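Local coordinates for putative peptide ABC-transport system periplasmic peptide-binding protein (Campylobacter jejuni, PDB 4OEV) that binds nickel(II), held here together with oxalate, as the extracytoplasmic binding protein of an ABC-type importer, in a family generally assigned to peptide transport, at residues Gln260-Ala265 with Ile358-Lys363; Phe333-Met338 with Ser346-Leu351. All coordinates share one frame; numbering follows the deposited sequence.

Contact 1: Gln260-Ala265 with Ile358-Lys363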
loop_
_atom_site.group_PDB
_atom_site.type_symbol
_atom_site.label_atom_id
_atom_site.label_comp_id
_atom_site.label_asym_id
_atom_site.label_seq_id
_atom_site.Cartn_x
_atom_site.Cartn_y
_atom_site.Cartn_z
ATOM N N GLN A 260 4.317 -6.542 24.381
ATOM C CA GLN A 260 4.269 -5.230 25.010
ATOM C C GLN A 260 5.682 -4.801 25.463
ATOM O O GLN A 260 6.093 -3.650 25.340
ATOM C CB GLN A 260 3.333 -5.258 26.210
ATOM C CG GLN A 260 1.895 -5.619 25.871
ATOM C CD GLN A 260 1.036 -5.756 27.128
ATOM O OE1 GLN A 260 1.448 -6.384 28.109
ATOM N NE2 GLN A 260 -0.162 -5.186 27.095
ATOM N N ALA A 261 6.420 -5.748 25.998
ATOM C CA ALA A 261 7.771 -5.433 26.472
ATOM C C ALA A 261 8.647 -4.925 25.314
ATOM O O ALA A 261 9.380 -3.934 25.469
ATOM C CB ALA A 261 8.372 -6.632 27.139
ATOM N N LEU A 262 8.579 -5.591 24.162
ATOM C CA LEU A 262 9.379 -5.173 23.014
ATOM C C LEU A 262 8.982 -3.774 22.524
ATOM O O LEU A 262 9.831 -2.992 22.077
ATOM C CB LEU A 262 9.251 -6.189 21.886
ATOM C CG LEU A 262 9.774 -7.556 22.317
ATOM C CD1 LEU A 262 9.486 -8.554 21.300
ATOM C CD2 LEU A 262 11.306 -7.506 22.538
ATOM N N ASN A 263 7.707 -3.438 22.648
ATOM C CA ASN A 263 7.274 -2.076 22.333
ATOM C C ASN A 263 7.887 -1.050 23.303
ATOM O O ASN A 263 8.408 -0.034 22.863
ATOM C CB ASN A 263 5.773 -1.986 22.349
ATOM C CG ASN A 263 5.178 -2.266 20.973
ATOM O OD1 ASN A 263 5.076 -1.359 20.144
ATOM N ND2 ASN A 263 4.840 -3.522 20.713
ATOM N N TYR A 264 7.856 -1.336 24.608
ATOM C CA TYR A 264 8.421 -0.417 25.619
ATOM C C TYR A 264 9.932 -0.272 25.489
ATOM O O TYR A 264 10.541 0.696 26.010
ATOM C CB TYR A 264 8.074 -0.885 27.049
ATOM C CG TYR A 264 6.654 -0.563 27.493
ATOM C CD1 TYR A 264 6.226 0.750 27.616
ATOM C CD2 TYR A 264 5.752 -1.575 27.806
ATOM C CE1 TYR A 264 4.927 1.047 28.021
ATOM C CE2 TYR A 264 4.474 -1.293 28.218
ATOM C CZ TYR A 264 4.059 0.027 28.322
ATOM O OH TYR A 264 2.761 0.322 28.701
ATOM N N ALA A 265 10.552 -1.217 24.787
ATOM C CA ALA A 265 11.996 -1.263 24.683
ATOM C C ALA A 265 12.568 -0.297 23.643
ATOM O O ALA A 265 13.754 0.025 23.681
ATOM C CB ALA A 265 12.436 -2.669 24.350
ATOM N N ILE A 358 17.860 -4.684 26.882
ATOM C CA ILE A 358 17.021 -5.248 27.935
ATOM C C ILE A 358 17.156 -6.771 28.036
ATOM O O ILE A 358 16.286 -7.422 28.593
ATOM C CB ILE A 358 15.504 -4.931 27.714
ATOM C CG1 ILE A 358 15.044 -5.495 26.375
ATOM C CG2 ILE A 358 15.225 -3.431 27.806
ATOM C CD1 ILE A 358 13.499 -5.624 26.207
ATOM N N GLY A 359 18.227 -7.346 27.489
ATOM C CA GLY A 359 18.455 -8.776 27.630
ATOM C C GLY A 359 17.647 -9.663 26.687
ATOM O O GLY A 359 17.452 -10.848 26.954
ATOM N N VAL A 360 17.196 -9.101 25.566
ATOM C CA VAL A 360 16.528 -9.883 24.533
ATOM C C VAL A 360 17.477 -10.095 23.351
ATOM O O VAL A 360 17.972 -9.132 22.749
ATOM C CB VAL A 360 15.235 -9.209 24.065
ATOM C CG1 VAL A 360 14.622 -9.973 22.892
ATOM C CG2 VAL A 360 14.251 -9.122 25.228
ATOM N N VAL A 361 17.753 -11.357 23.042
ATOM C CA VAL A 361 18.683 -11.683 21.964
ATOM C C VAL A 361 17.923 -11.750 20.639
ATOM O O VAL A 361 16.785 -12.229 20.581
ATOM C CB VAL A 361 19.448 -13.022 22.240
ATOM C CG1 VAL A 361 20.262 -13.445 21.024
ATOM C CG2 VAL A 361 20.361 -12.939 23.521
ATOM N N SER A 362 18.515 -11.203 19.580
ATOM C CA SER A 362 17.894 -11.304 18.246
ATOM C C SER A 362 18.953 -11.317 17.140
ATOM O O SER A 362 20.126 -10.926 17.347
ATOM C CB SER A 362 16.899 -10.177 18.013
ATOM O OG SER A 362 17.556 -8.929 18.055
ATOM N N LYS A 363 18.556 -11.843 15.988
ATOM C CA LYS A 363 19.460 -11.998 14.861
ATOM C C LYS A 363 18.913 -11.271 13.666
ATOM O O LYS A 363 17.767 -11.553 13.275
ATOM C CB LYS A 363 19.618 -13.486 14.531
ATOM C CG LYS A 363 20.510 -13.763 13.325
ATOM C CD LYS A 363 20.488 -15.240 12.961
ATOM C CE LYS A 363 21.297 -15.496 11.698
ATOM N NZ LYS A 363 21.419 -16.961 11.381
#
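Leu262 and Ala265, one turn apart on the last part of helix 256-265, meet Val360 and Ile358 of the 358-363 segment, which runs from a turn into strand 361-367. The backbones stay well separated: CA of Ala265 lies 7.2 Å from CA of Ile358, and CA of Leu262 is 8.7 Å from CA of Val360. Gly359, with its positive phi of 80°, is the C' residue of a Schellman motif that ends helix 342-357. The chain leaves that helix here, and Ile358 before the glycine and Val360 after it both direct CB at helix 256-265.

The side chains meet methyl to methyl. CD1 of Ile358 reaches CB of Ala265 at 3.6 Å, the closer of the two contacts; with chi1 at 59°, CG1 sits between the backbone N and the carbonyl carbon, and the extended chi2 carries CD1 on to the alanine. The CB bond of Leu262 does not aim at the other segment, yet the side chain brings CD2 to 4.1 Å from CG1 of Val360, the two side chains crossing at about a right angle. Phe355 touches both Leu262 and Val360, and Leu311 of helix 304-313 also packs on Val360.

All four residues are buried and the contact is wholly apolar. It illustrates how the Schellman-capped helix-to-strand turn of a beta-alpha-beta unit can be packed against a helix distant in sequence, away from the nickel site.

Contact 2: Phe333-Met338 with Ser346-Leu351; sequences FEIWAM and SLAGIL
Ile335 and Ala337 of strand 333-338 face Ala348 and Leu351 of helix 346-351, and everything that passes between the two segments is apolar. Helix and strand run nearly antiparallel, at 162°, with their axes 8.3 Å apart at the closest approach. Ala348 is the centre of the contact: its CB lies 3.9 Å from CG2 of Ile335 and equally 3.9 Å from CB of Ala337, so that a single methyl is shared by two residues on the same face of the strand. Ile335 divides its branches between two helical positions. CG2, anti to the backbone N, takes the alanine, while the longer arm, with CG1 anti to the carbonyl carbon, sends CD1 to CB of Leu351 at 4.3 Å, one helical turn further on. Leu244 of strand 241-246 touches both Ile335 and Leu351, and Val364 of the neighbouring strand reaches Ala348.

The polar side-chain bond within segment 333-338 lies on the other face of the strand. There Trp336 donates NE1-H to OE2 of Glu334 over 2.8 Å, at a nearly straight 167°. The acceptor lies in the indole plane, at the ring edge, yet the N-H comes to the carboxylate from above its plane, 44° out of it. This bond ties together two side chains on alternate strand positions and restrains the turning of the indole. Met338, at the strand's end, touches the bound oxalate.

The alternation of the strand thus sorts the chemistry: buried methyls toward the helix, a polar pair behind. Between these two segments the attraction is therefore van der Waals contact and the burial of apolar surface, and the alanine methyls let the helix lie close to the strand.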
loop_
_atom_site.group_PDB
_atom_site.type_symbol
_atom_site.label_atom_id
_atom_site.label_comp_id
_atom_site.label_asym_id
_atom_site.label_seq_id
_atom_site.Cartn_x
_atom_site.Cartn_y
_atom_site.Cartn_z
ATOM N N PHE A 333 14.867 -14.452 18.793
ATOM C CA PHE A 333 14.093 -14.616 17.568
ATOM C C PHE A 333 14.768 -13.862 16.421
ATOM O O PHE A 333 15.715 -13.097 16.649
ATOM C CB PHE A 333 12.639 -14.141 17.763
ATOM C CG PHE A 333 12.523 -12.711 18.203
ATOM C CD1 PHE A 333 12.434 -11.706 17.265
ATOM C CD2 PHE A 333 12.533 -12.368 19.556
ATOM C CE1 PHE A 333 12.347 -10.372 17.666
ATOM C CE2 PHE A 333 12.449 -11.040 19.977
ATOM C CZ PHE A 333 12.364 -10.028 19.022
ATOM N N GLU A 334 14.326 -14.094 15.187
ATOM C CA GLU A 334 14.972 -13.409 14.064
ATOM C C GLU A 334 14.204 -12.184 13.639
ATOM O O GLU A 334 12.978 -12.149 13.746
ATOM C CB GLU A 334 15.129 -14.341 12.883
ATOM C CG GLU A 334 16.006 -15.514 13.189
ATOM C CD GLU A 334 16.006 -16.537 12.089
ATOM O OE1 GLU A 334 16.950 -17.350 12.095
ATOM O OE2 GLU A 334 15.053 -16.535 11.244
ATOM N N ILE A 335 14.928 -11.167 13.177
ATOM C CA ILE A 335 14.292 -9.976 12.603
ATOM C C ILE A 335 14.685 -9.898 11.130
ATOM O O ILE A 335 15.868 -9.749 10.826
ATOM C CB ILE A 335 14.746 -8.694 13.326
ATOM C CG1 ILE A 335 14.433 -8.767 14.824
ATOM C CG2 ILE A 335 14.110 -7.481 12.712
ATOM C CD1 ILE A 335 15.270 -7.751 15.647
ATOM N N TRP A 336 13.722 -10.011 10.215
ATOM C CA TRP A 336 14.042 -10.039 8.796
ATOM C C TRP A 336 13.779 -8.684 8.121
ATOM O O TRP A 336 12.772 -8.024 8.410
ATOM C CB TRP A 336 13.229 -11.137 8.098
ATOM C CG TRP A 336 13.749 -12.545 8.374
ATOM C CD1 TRP A 336 13.815 -13.190 9.595
ATOM C CD2 TRP A 336 14.260 -13.468 7.410
ATOM N NE1 TRP A 336 14.349 -14.453 9.438
ATOM C CE2 TRP A 336 14.628 -14.647 8.109
ATOM C CE3 TRP A 336 14.460 -13.408 6.023
ATOM C CZ2 TRP A 336 15.166 -15.757 7.464
ATOM C CZ3 TRP A 336 15.012 -14.520 5.380
ATOM C CH2 TRP A 336 15.348 -15.676 6.106
ATOM N N ALA A 337 14.684 -8.261 7.234
ATOM C CA ALA A 337 14.508 -6.987 6.526
ATOM C C ALA A 337 14.796 -7.189 5.062
ATOM O O ALA A 337 15.659 -7.998 4.700
ATOM C CB ALA A 337 15.454 -5.859 7.101
ATOM N N MET A 338 14.067 -6.446 4.220
ATOM C CA MET A 338 14.398 -6.366 2.804
ATOM C C MET A 338 15.790 -5.759 2.620
ATOM O O MET A 338 15.967 -4.585 2.937
ATOM C CB MET A 338 13.370 -5.497 2.076
ATOM C CG MET A 338 11.915 -5.994 2.164
ATOM S SD MET A 338 10.922 -4.768 1.348
ATOM C CE MET A 338 9.255 -5.469 1.411
ATOM N N SER A 346 18.527 -0.618 8.298
ATOM C CA SER A 346 18.944 0.222 9.425
ATOM C C SER A 346 18.016 0.026 10.606
ATOM O O SER A 346 18.447 -0.105 11.739
ATOM C CB SER A 346 18.981 1.696 9.035
ATOM O OG SER A 346 20.115 1.956 8.216
ATOM N N LEU A 347 16.717 0.023 10.335
ATOM C CA LEU A 347 15.751 -0.215 11.389
ATOM C C LEU A 347 15.870 -1.575 12.083
ATOM O O LEU A 347 15.716 -1.634 13.304
ATOM C CB LEU A 347 14.324 -0.062 10.817
ATOM C CG LEU A 347 13.925 1.387 10.548
ATOM C CD1 LEU A 347 12.565 1.360 9.787
ATOM C CD2 LEU A 347 13.869 2.228 11.820
ATOM N N ALA A 348 16.128 -2.655 11.329
ATOM C CA ALA A 348 16.301 -3.982 11.902
ATOM C C ALA A 348 17.537 -3.992 12.823
ATOM O O ALA A 348 17.542 -4.655 13.879
ATOM C CB ALA A 348 16.453 -5.025 10.828
ATOM N N GLY A 349 18.575 -3.287 12.401
ATOM C CA GLY A 349 19.777 -3.100 13.216
ATOM C C GLY A 349 19.525 -2.347 14.515
ATOM O O GLY A 349 20.060 -2.721 15.570
ATOM N N ILE A 350 18.718 -1.300 14.465
ATOM C CA ILE A 350 18.415 -0.494 15.632
ATOM C C ILE A 350 17.553 -1.299 16.619
ATOM O O ILE A 350 17.864 -1.348 17.833
ATOM C CB ILE A 350 17.726 0.816 15.226
ATOM C CG1 ILE A 350 18.728 1.697 14.479
ATOM C CG2 ILE A 350 17.259 1.582 16.456
ATOM C CD1 ILE A 350 18.105 2.935 13.859
ATOM N N LEU A 351 16.543 -2.005 16.104
ATOM C CA LEU A 351 15.712 -2.858 16.967
ATOM C C LEU A 351 16.573 -3.892 17.727
ATOM O O LEU A 351 16.433 -4.052 18.940
ATOM C CB LEU A 351 14.636 -3.576 16.145
ATOM C CG LEU A 351 13.604 -2.671 15.505
ATOM C CD1 LEU A 351 12.621 -3.530 14.681
ATOM C CD2 LEU A 351 12.833 -1.836 16.526
#

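How the contacts relate
Of the elements involved, helix 256-265 comes first along the chain from the N terminus; helix 304-313, strand 329-338, helix 342-357 and strand 361-367 follow. Contact 2 closes a short loop, with seven residues between its segments; contact 1 closes a long one of 92 residues, and contact 2 is nested inside it. Their centres lie about 12 Å apart, joined through the sheet: Lys363 N probably bonds to Phe333 O, and Lys363 O to Ile335 N, pairing parallel strands. Contact 2 packs the first strand and the helix of one beta-alpha-beta unit, whereas contact 1 fastens that unit's helix-to-strand turn to the earlier helix 256-265.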